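Local coordinates for Lin2960 protein (Listeria innocua, PDB 3OOP), which probably binds DNA as a transcription regulator of the MarR family, though its own function has not been established, at residues W40-Q54 with L95-R109. Numbering follows the deposited sequence. Where two conformers were deposited one is given.
Sequences WSVLEGIEANEPISQ and LSLTDKGRKETTELR
Leu97 of strand 95-97 packs against Leu43 and Ile46 of helix 40-49 in the apolar centre. Its CD2 meets Leu43 CD2 at 3.8 Å, while CD1 lies against the CB and CG of Glu47. Ile46 extends this core along the strand, with CD1 against Leu95 CD1 and CG2 over the backbone of Ser96. At the other end, Leu108 CB lies over the six-membered ring of Trp40, a CH-pi contact 4.0 Å from the centroid. Arg109 CG touches the ring edge at CH2 (3.4 Å), and Thr105 CG2 approaches CZ3 obliquely.

From there the Arg109 side chain runs among Trp40, Glu44, Glu47 and Ala48. In one of its two conformers, NH2 makes a salt bridge to Glu47 OE1 at 2.8 Å, on the anti side of the carboxylate. Glu47 OE2 accepts a hydrogen bond from a water. A second salt bridge is straighter: Arg102 NH1 meets the syn lone pair of Glu50 OE1 at 2.7 Å, with an N-H...O angle of 164°. Glu50 OE2 accepts from Leu97 N at 2.8 Å and from a water that also bonds Leu97 O. With CG between the backbone N and the carbonyl carbon (chi1 54°) and the chain extended, the Glu50 carboxylate passes Ser96 to reach these partners. Beyond cis Pro51, Ile52 and Leu95 form an antiparallel hydrogen-bonded pair.

This pairing adds strand 52-53 to the edge of the wing hairpin, strands 81-84 and 94-97, as in MarR-type winged helices. Ile81 of that hairpin touches Leu43, Ile46 and Leu97. Helix 54-61 packs on Ile46 through Ile57, and helix 65-77 reaches Leu95 through Val72.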
ATOM      1  N   TRP A  40      -7.104   4.748 -23.078  1.00 29.57           N
ATOM      2  CA  TRP A  40      -6.741   3.336 -23.104  1.00 29.41           C
ATOM      3  C   TRP A  40      -7.479   2.564 -22.021  1.00 29.27           C
ATOM      4  O   TRP A  40      -7.993   1.480 -22.282  1.00 29.13           O
ATOM      5  CB  TRP A  40      -5.235   3.168 -22.967  1.00 29.52           C
ATOM      6  CG  TRP A  40      -4.770   1.757 -22.727  1.00 30.02           C
ATOM      7  CD1 TRP A  40      -4.055   1.315 -21.659  1.00 31.17           C
ATOM      8  CD2 TRP A  40      -4.974   0.617 -23.574  1.00 33.04           C
ATOM      9  NE1 TRP A  40      -3.785  -0.026 -21.783  1.00 31.85           N
ATOM     10  CE2 TRP A  40      -4.348  -0.486 -22.943  1.00 32.99           C
ATOM     11  CE3 TRP A  40      -5.634   0.414 -24.792  1.00 34.10           C
ATOM     12  CZ2 TRP A  40      -4.351  -1.775 -23.496  1.00 34.68           C
ATOM     13  CZ3 TRP A  40      -5.640  -0.876 -25.342  1.00 36.14           C
ATOM     14  CH2 TRP A  40      -5.000  -1.950 -24.688  1.00 35.83           C
ATOM     15  N   SER A  41      -7.557   3.130 -20.821  1.00 29.80           N
ATOM     16  CA  SER A  41      -8.283   2.477 -19.727  1.00 30.18           C
ATOM     17  C   SER A  41      -9.699   2.128 -20.151  1.00 29.44           C
ATOM     18  O   SER A  41     -10.168   1.004 -19.926  1.00 29.76           O
ATOM     19  CB  SER A  41      -8.328   3.362 -18.482  1.00 30.84           C
ATOM     20  OG  SER A  41      -7.016   3.566 -17.992  1.00 36.07           O
ATOM     21  N   VAL A  42     -10.375   3.089 -20.769  1.00 28.43           N
ATOM     22  CA  VAL A  42     -11.753   2.891 -21.196  1.00 28.05           C
ATOM     23  C   VAL A  42     -11.827   1.901 -22.366  1.00 27.99           C
ATOM     24  O   VAL A  42     -12.631   0.973 -22.335  1.00 27.55           O
ATOM     25  CB  VAL A  42     -12.468   4.230 -21.493  1.00 28.11           C
ATOM     26  CG1 VAL A  42     -13.831   3.980 -22.099  1.00 28.12           C
ATOM     27  CG2 VAL A  42     -12.620   5.035 -20.201  1.00 28.77           C
ATOM     28  N   LEU A  43     -10.976   2.088 -23.374  1.00 28.05           N
ATOM     29  CA  LEU A  43     -10.919   1.179 -24.529  1.00 29.05           C
ATOM     30  C   LEU A  43     -10.687  -0.273 -24.133  1.00 28.97           C
ATOM     31  O   LEU A  43     -11.396  -1.167 -24.612  1.00 29.06           O
ATOM     32  CB  LEU A  43      -9.805   1.592 -25.491  1.00 29.66           C
ATOM     33  CG  LEU A  43     -10.072   2.391 -26.749  1.00 32.09           C
ATOM     34  CD1 LEU A  43      -8.760   2.498 -27.527  1.00 33.90           C
ATOM     35  CD2 LEU A  43     -11.173   1.768 -27.629  1.00 32.29           C
ATOM     36  N   GLU A  44      -9.674  -0.493 -23.287  1.00 29.10           N
ATOM     37  CA  GLU A  44      -9.337  -1.819 -22.754  0.50 29.36           C
ATOM     38  C   GLU A  44     -10.541  -2.450 -22.052  1.00 28.98           C
ATOM     39  O   GLU A  44     -10.821  -3.644 -22.217  1.00 28.69           O
ATOM     40  CB  GLU A  44      -8.141  -1.694 -21.788  0.50 29.67           C
ATOM     41  CG  GLU A  44      -7.991  -2.816 -20.761  0.50 31.73           C
ATOM     42  CD  GLU A  44      -7.246  -2.366 -19.512  0.50 34.20           C
ATOM     43  OE1 GLU A  44      -7.805  -2.498 -18.402  0.50 36.14           O
ATOM     44  OE2 GLU A  44      -6.111  -1.867 -19.631  0.50 35.99           O
ATOM     45  N   GLY A  45     -11.238  -1.645 -21.247  1.00 28.30           N
ATOM     46  CA  GLY A  45     -12.424  -2.107 -20.529  1.00 27.40           C
ATOM     47  C   GLY A  45     -13.533  -2.492 -21.482  1.00 27.20           C
ATOM     48  O   GLY A  45     -14.209  -3.492 -21.284  1.00 28.01           O
ATOM     49  N   ILE A  46     -13.732  -1.682 -22.517  1.00 26.22           N
ATOM     50  CA  ILE A  46     -14.717  -2.007 -23.548  1.00 26.20           C
ATOM     51  C   ILE A  46     -14.347  -3.304 -24.275  1.00 26.68           C
ATOM     52  O   ILE A  46     -15.183  -4.200 -24.407  1.00 27.29           O
ATOM     53  CB  ILE A  46     -14.954  -0.826 -24.531  1.00 25.88           C
ATOM     54  CG1 ILE A  46     -15.518   0.384 -23.774  1.00 25.97           C
ATOM     55  CG2 ILE A  46     -15.925  -1.241 -25.639  1.00 26.44           C
ATOM     56  CD1 ILE A  46     -15.610   1.689 -24.593  1.00 25.10           C
ATOM     57  N   GLU A  47     -13.094  -3.423 -24.713  1.00 27.02           N
ATOM     58  CA  GLU A  47     -12.643  -4.653 -25.383  1.00 28.20           C
ATOM     59  C   GLU A  47     -12.897  -5.866 -24.500  1.00 28.57           C
ATOM     60  O   GLU A  47     -13.360  -6.880 -24.987  1.00 28.62           O
ATOM     61  CB  GLU A  47     -11.157  -4.575 -25.776  1.00 28.75           C
ATOM     62  CG  GLU A  47     -10.678  -5.715 -26.721  1.00 31.56           C
ATOM     63  CD  GLU A  47     -10.499  -7.066 -26.032  1.00 35.78           C
ATOM     64  OE1 GLU A  47     -10.133  -7.101 -24.830  1.00 37.50           O
ATOM     65  OE2 GLU A  47     -10.723  -8.106 -26.708  1.00 38.17           O
ATOM     66  N   ALA A  48     -12.613  -5.754 -23.204  1.00 28.76           N
ATOM     67  CA  ALA A  48     -12.710  -6.906 -22.300  1.00 29.61           C
ATOM     68  C   ALA A  48     -14.152  -7.326 -22.000  1.00 29.51           C
ATOM     69  O   ALA A  48     -14.394  -8.463 -21.567  1.00 30.40           O
ATOM     70  CB  ALA A  48     -11.948  -6.626 -21.002  1.00 29.91           C
ATOM     71  N   ASN A  49     -15.099  -6.418 -22.243  1.00 29.06           N
ATOM     72  CA  ASN A  49     -16.497  -6.596 -21.832  1.00 29.20           C
ATOM     73  C   ASN A  49     -17.588  -6.388 -22.887  1.00 29.09           C
ATOM     74  O   ASN A  49     -18.772  -6.544 -22.574  1.00 29.21           O
ATOM     75  CB  ASN A  49     -16.805  -5.643 -20.679  1.00 29.41           C
ATOM     76  CG  ASN A  49     -16.053  -5.977 -19.425  1.00 30.14           C
ATOM     77  OD1 ASN A  49     -16.479  -6.828 -18.643  1.00 33.01           O
ATOM     78  ND2 ASN A  49     -14.935  -5.294 -19.210  1.00 30.24           N
ATOM     79  N   GLU A  50     -17.213  -6.029 -24.114  1.00 28.49           N
ATOM     80  CA  GLU A  50     -18.194  -5.592 -25.122  1.00 29.35           C
ATOM     81  C   GLU A  50     -19.255  -6.650 -25.482  1.00 30.04           C
ATOM     82  O   GLU A  50     -18.943  -7.847 -25.529  1.00 30.02           O
ATOM     83  CB  GLU A  50     -17.494  -5.113 -26.406  1.00 29.12           C
ATOM     84  CG  GLU A  50     -16.521  -6.143 -26.994  1.00 29.87           C
ATOM     85  CD  GLU A  50     -16.102  -5.837 -28.434  1.00 32.48           C
ATOM     86  OE1 GLU A  50     -15.245  -6.573 -28.970  1.00 33.82           O
ATOM     87  OE2 GLU A  50     -16.625  -4.878 -29.040  1.00 34.85           O
ATOM     88  N   PRO A  51     -20.513  -6.217 -25.718  1.00 30.88           N
ATOM     89  CA  PRO A  51     -21.018  -4.852 -25.501  1.00 31.66           C
ATOM     90  C   PRO A  51     -21.204  -4.580 -24.018  1.00 32.53           C
ATOM     91  O   PRO A  51     -21.637  -5.470 -23.278  1.00 32.37           O
ATOM     92  CB  PRO A  51     -22.388  -4.856 -26.208  1.00 32.25           C
ATOM     93  CG  PRO A  51     -22.378  -6.055 -27.094  1.00 32.40           C
ATOM     94  CD  PRO A  51     -21.518  -7.062 -26.392  1.00 31.10           C
ATOM     95  N   ILE A  52     -20.870  -3.366 -23.582  1.00 32.58           N
ATOM     96  CA  ILE A  52     -20.904  -3.029 -22.162  1.00 33.77           C
ATOM     97  C   ILE A  52     -21.539  -1.658 -21.947  1.00 34.48           C
ATOM     98  O   ILE A  52     -21.345  -0.747 -22.749  1.00 34.56           O
ATOM     99  CB  ILE A  52     -19.487  -3.084 -21.514  1.00 33.03           C
ATOM    100  CG1 ILE A  52     -19.580  -2.761 -20.019  1.00 33.97           C
ATOM    101  CG2 ILE A  52     -18.493  -2.159 -22.263  1.00 32.33           C
ATOM    102  CD1 ILE A  52     -18.300  -2.941 -19.233  1.00 36.13           C
ATOM    103  N   SER A  53     -22.291  -1.511 -20.862  1.00 36.28           N
ATOM    104  CA  SER A  53     -22.941  -0.229 -20.587  1.00 37.35           C
ATOM    105  C   SER A  53     -21.944   0.815 -20.064  1.00 38.07           C
ATOM    106  O   SER A  53     -20.920   0.476 -19.462  1.00 37.56           O
ATOM    107  CB  SER A  53     -24.111  -0.405 -19.605  1.00 37.71           C
ATOM    108  OG  SER A  53     -23.643  -0.680 -18.301  1.00 37.89           O
ATOM    109  N   GLN A  54     -22.262   2.091 -20.290  1.00 39.86           N
ATOM    110  CA  GLN A  54     -21.438   3.191 -19.805  1.00 41.15           C
ATOM    111  C   GLN A  54     -21.366   3.184 -18.280  1.00 41.83           C
ATOM    112  O   GLN A  54     -20.324   3.494 -17.701  1.00 42.13           O
ATOM    113  CB  GLN A  54     -21.968   4.525 -20.338  1.00 42.11           C
ATOM    114  CG  GLN A  54     -20.912   5.379 -21.003  1.00 43.09           C
ATOM    115  CD  GLN A  54     -21.496   6.423 -21.939  1.00 44.91           C
ATOM    116  OE1 GLN A  54     -22.129   6.100 -22.950  1.00 45.95           O
ATOM    117  NE2 GLN A  54     -21.271   7.684 -21.616  1.00 46.18           N
ATOM    118  N   LEU A  95     -21.757  -0.023 -25.396  1.00 36.53           N
ATOM    119  CA  LEU A  95     -20.572   0.340 -26.162  1.00 34.22           C
ATOM    120  C   LEU A  95     -19.844  -0.912 -26.623  1.00 32.91           C
ATOM    121  O   LEU A  95     -19.728  -1.880 -25.868  1.00 32.03           O
ATOM    122  CB  LEU A  95     -19.612   1.155 -25.296  1.00 34.18           C
ATOM    123  CG  LEU A  95     -20.214   2.307 -24.494  1.00 35.26           C
ATOM    124  CD1 LEU A  95     -19.246   2.744 -23.404  1.00 35.91           C
ATOM    125  CD2 LEU A  95     -20.564   3.437 -25.427  1.00 36.64           C
ATOM    126  N   SER A  96     -19.355  -0.870 -27.860  1.00 31.48           N
ATOM    127  CA  SER A  96     -18.576  -1.961 -28.442  0.50 31.25           C
ATOM    128  C   SER A  96     -17.525  -1.363 -29.364  1.00 30.42           C
ATOM    129  O   SER A  96     -17.612  -0.201 -29.720  1.00 30.84           O
ATOM    130  CB  SER A  96     -19.476  -2.905 -29.240  0.50 31.43           C
ATOM    131  OG  SER A  96     -20.589  -3.337 -28.477  0.50 33.28           O
ATOM    132  N   LEU A  97     -16.546  -2.164 -29.765  1.00 29.84           N
ATOM    133  CA  LEU A  97     -15.489  -1.674 -30.642  1.00 29.15           C
ATOM    134  C   LEU A  97     -15.901  -1.660 -32.109  1.00 29.58           C
ATOM    135  O   LEU A  97     -16.659  -2.521 -32.554  1.00 30.34           O
ATOM    136  CB  LEU A  97     -14.236  -2.549 -30.487  1.00 29.14           C
ATOM    137  CG  LEU A  97     -13.616  -2.686 -29.095  1.00 29.78           C
ATOM    138  CD1 LEU A  97     -12.482  -3.702 -29.139  1.00 30.45           C
ATOM    139  CD2 LEU A  97     -13.119  -1.356 -28.565  1.00 30.42           C
ATOM    140  N   THR A  98     -15.381  -0.685 -32.852  1.00 29.33           N
ATOM    141  CA  THR A  98     -15.396  -0.729 -34.309  1.00 29.25           C
ATOM    142  C   THR A  98     -14.223  -1.591 -34.786  1.00 29.00           C
ATOM    143  O   THR A  98     -13.343  -1.954 -33.993  1.00 28.49           O
ATOM    144  CB  THR A  98     -15.222   0.676 -34.913  1.00 28.85           C
ATOM    145  OG1 THR A  98     -13.959   1.212 -34.495  1.00 28.05           O
ATOM    146  CG2 THR A  98     -16.343   1.618 -34.469  1.00 29.80           C
ATOM    147  N   ASP A  99     -14.191  -1.904 -36.081  1.00 29.29           N
ATOM    148  CA  ASP A  99     -13.016  -2.560 -36.659  1.00 29.89           C
ATOM    149  C   ASP A  99     -11.716  -1.800 -36.360  1.00 28.93           C
ATOM    150  O   ASP A  99     -10.684  -2.415 -36.032  1.00 28.93           O
ATOM    151  CB  ASP A  99     -13.164  -2.741 -38.172  1.00 30.79           C
ATOM    152  CG  ASP A  99     -14.137  -3.855 -38.549  1.00 35.00           C
ATOM    153  OD1 ASP A  99     -14.597  -4.621 -37.663  1.00 39.12           O
ATOM    154  OD2 ASP A  99     -14.445  -3.954 -39.757  1.00 40.21           O
ATOM    155  N   LYS A 100     -11.766  -0.475 -36.474  1.00 28.88           N
ATOM    156  CA  LYS A 100     -10.607   0.363 -36.170  1.00 28.29           C
ATOM    157  C   LYS A 100     -10.239   0.268 -34.690  1.00 27.49           C
ATOM    158  O   LYS A 100      -9.062   0.152 -34.349  1.00 27.21           O
ATOM    159  CB  LYS A 100     -10.849   1.818 -36.565  1.00 28.24           C
ATOM    160  CG  LYS A 100      -9.593   2.669 -36.474  1.00 30.34           C
ATOM    161  CD  LYS A 100      -9.886   4.139 -36.751  1.00 34.35           C
ATOM    162  CE  LYS A 100      -8.587   4.951 -36.813  1.00 38.34           C
ATOM    163  NZ  LYS A 100      -8.858   6.394 -37.110  1.00 40.69           N
ATOM    164  N   GLY A 101     -11.243   0.293 -33.820  1.00 27.63           N
ATOM    165  CA  GLY A 101     -11.018   0.100 -32.391  1.00 27.41           C
ATOM    166  C   GLY A 101     -10.382  -1.248 -32.078  1.00 27.45           C
ATOM    167  O   GLY A 101      -9.470  -1.324 -31.264  1.00 27.25           O
ATOM    168  N   ARG A 102     -10.854  -2.304 -32.729  1.00 27.84           N
ATOM    169  CA  ARG A 102     -10.299  -3.638 -32.517  1.00 28.72           C
ATOM    170  C   ARG A 102      -8.835  -3.679 -32.969  1.00 28.50           C
ATOM    171  O   ARG A 102      -7.985  -4.227 -32.268  1.00 28.46           O
ATOM    172  CB  ARG A 102     -11.143  -4.692 -33.245  1.00 29.54           C
ATOM    173  CG  ARG A 102     -10.932  -6.111 -32.757  1.00 33.20           C
ATOM    174  CD  ARG A 102     -11.969  -7.074 -33.349  1.00 37.74           C
ATOM    175  NE  ARG A 102     -13.336  -6.558 -33.254  1.00 40.48           N
ATOM    176  CZ  ARG A 102     -14.065  -6.534 -32.137  1.00 43.75           C
ATOM    177  NH1 ARG A 102     -13.573  -7.001 -30.995  1.00 44.80           N
ATOM    178  NH2 ARG A 102     -15.297  -6.037 -32.160  1.00 45.16           N
ATOM    179  N   LYS A 103      -8.550  -3.076 -34.124  1.00 28.43           N
ATOM    180  CA  LYS A 103      -7.188  -2.999 -34.660  1.00 29.25           C
ATOM    181  C   LYS A 103      -6.261  -2.265 -33.678  1.00 28.94           C
ATOM    182  O   LYS A 103      -5.192  -2.764 -33.319  1.00 28.90           O
ATOM    183  CB  LYS A 103      -7.195  -2.299 -36.028  1.00 30.09           C
ATOM    184  CG  LYS A 103      -5.810  -2.075 -36.647  1.00 33.07           C
ATOM    185  CD  LYS A 103      -5.868  -1.322 -37.984  1.00 37.45           C
ATOM    186  CE  LYS A 103      -6.003   0.177 -37.770  1.00 40.42           C
ATOM    187  NZ  LYS A 103      -5.459   0.954 -38.920  1.00 43.69           N
ATOM    188  N   GLU A 104      -6.675  -1.080 -33.249  1.00 28.61           N
ATOM    189  CA  GLU A 104      -5.836  -0.273 -32.371  1.00 29.01           C
ATOM    190  C   GLU A 104      -5.657  -0.897 -30.988  1.00 28.54           C
ATOM    191  O   GLU A 104      -4.549  -0.880 -30.444  1.00 28.30           O
ATOM    192  CB  GLU A 104      -6.343   1.182 -32.308  1.00 29.36           C
ATOM    193  CG  GLU A 104      -6.146   1.894 -33.658  1.00 33.02           C
ATOM    194  CD  GLU A 104      -5.998   3.416 -33.567  1.00 36.49           C
ATOM    195  OE1 GLU A 104      -5.975   3.977 -32.449  1.00 37.40           O
ATOM    196  OE2 GLU A 104      -5.885   4.055 -34.642  1.00 41.00           O
ATOM    197  N   THR A 105      -6.716  -1.486 -30.436  1.00 28.12           N
ATOM    198  CA  THR A 105      -6.625  -2.127 -29.124  0.50 28.19           C
ATOM    199  C   THR A 105      -5.684  -3.335 -29.181  1.00 28.55           C
ATOM    200  O   THR A 105      -4.905  -3.563 -28.262  1.00 29.07           O
ATOM    201  CB  THR A 105      -8.019  -2.501 -28.581  0.50 27.99           C
ATOM    202  OG1 THR A 105      -8.847  -1.330 -28.570  0.50 28.12           O
ATOM    203  CG2 THR A 105      -7.936  -3.066 -27.165  0.50 27.83           C
ATOM    204  N   THR A 106      -5.753  -4.098 -30.276  1.00 28.81           N
ATOM    205  CA  THR A 106      -4.855  -5.248 -30.459  1.00 29.68           C
ATOM    206  C   THR A 106      -3.393  -4.780 -30.488  1.00 29.77           C
ATOM    207  O   THR A 106      -2.535  -5.340 -29.802  1.00 29.89           O
ATOM    208  CB  THR A 106      -5.225  -6.065 -31.718  1.00 30.20           C
ATOM    209  OG1 THR A 106      -6.488  -6.696 -31.493  1.00 31.65           O
ATOM    210  CG2 THR A 106      -4.179  -7.141 -32.029  1.00 30.92           C
ATOM    211  N   GLU A 107      -3.128  -3.727 -31.255  1.00 29.86           N
ATOM    212  CA  GLU A 107      -1.790  -3.158 -31.371  1.00 30.88           C
ATOM    213  C   GLU A 107      -1.275  -2.690 -30.001  1.00 30.50           C
ATOM    214  O   GLU A 107      -0.155  -3.034 -29.608  1.00 30.55           O
ATOM    215  CB  GLU A 107      -1.811  -2.012 -32.395  1.00 32.08           C
ATOM    216  CG  GLU A 107      -0.442  -1.452 -32.805  1.00 35.93           C
ATOM    217  CD  GLU A 107      -0.534  -0.347 -33.858  1.00 40.83           C
ATOM    218  OE1 GLU A 107       0.519   0.247 -34.182  1.00 44.67           O
ATOM    219  OE2 GLU A 107      -1.651  -0.068 -34.362  1.00 42.52           O
ATOM    220  N   LEU A 108      -2.105  -1.939 -29.272  1.00 29.76           N
ATOM    221  CA  LEU A 108      -1.738  -1.440 -27.941  1.00 29.45           C
ATOM    222  C   LEU A 108      -1.549  -2.571 -26.938  1.00 29.45           C
ATOM    223  O   LEU A 108      -0.562  -2.568 -26.184  1.00 29.17           O
ATOM    224  CB  LEU A 108      -2.777  -0.434 -27.428  1.00 29.77           C
ATOM    225  CG  LEU A 108      -2.953   0.840 -28.251  1.00 30.90           C
ATOM    226  CD1 LEU A 108      -4.220   1.596 -27.832  1.00 32.04           C
ATOM    227  CD2 LEU A 108      -1.724   1.736 -28.130  1.00 34.43           C
ATOM    228  N   ARG A 109      -2.475  -3.533 -26.925  1.00 29.34           N
ATOM    229  CA  ARG A 109      -2.379  -4.668 -26.009  0.50 29.74           C
ATOM    230  C   ARG A 109      -1.061  -5.412 -26.205  1.00 30.06           C
ATOM    231  O   ARG A 109      -0.424  -5.806 -25.236  1.00 30.47           O
ATOM    232  CB  ARG A 109      -3.552  -5.633 -26.178  0.50 29.86           C
ATOM    233  CG  ARG A 109      -4.827  -5.209 -25.470  0.50 30.18           C
ATOM    234  CD  ARG A 109      -5.580  -6.414 -24.934  0.50 31.36           C
ATOM    235  NE  ARG A 109      -6.963  -6.108 -24.571  0.50 32.58           N
ATOM    236  CZ  ARG A 109      -7.354  -5.656 -23.385  0.50 32.88           C
ATOM    237  NH1 ARG A 109      -6.463  -5.428 -22.425  0.50 34.41           N
ATOM    238  NH2 ARG A 109      -8.645  -5.427 -23.155  0.50 32.16           N
TER
HETATM  239  O   HOH W   1     -10.645  -7.906 -29.618  1.00 51.95           O
HETATM  240  O   HOH W   2     -17.416  -4.931 -31.583  1.00 42.48           O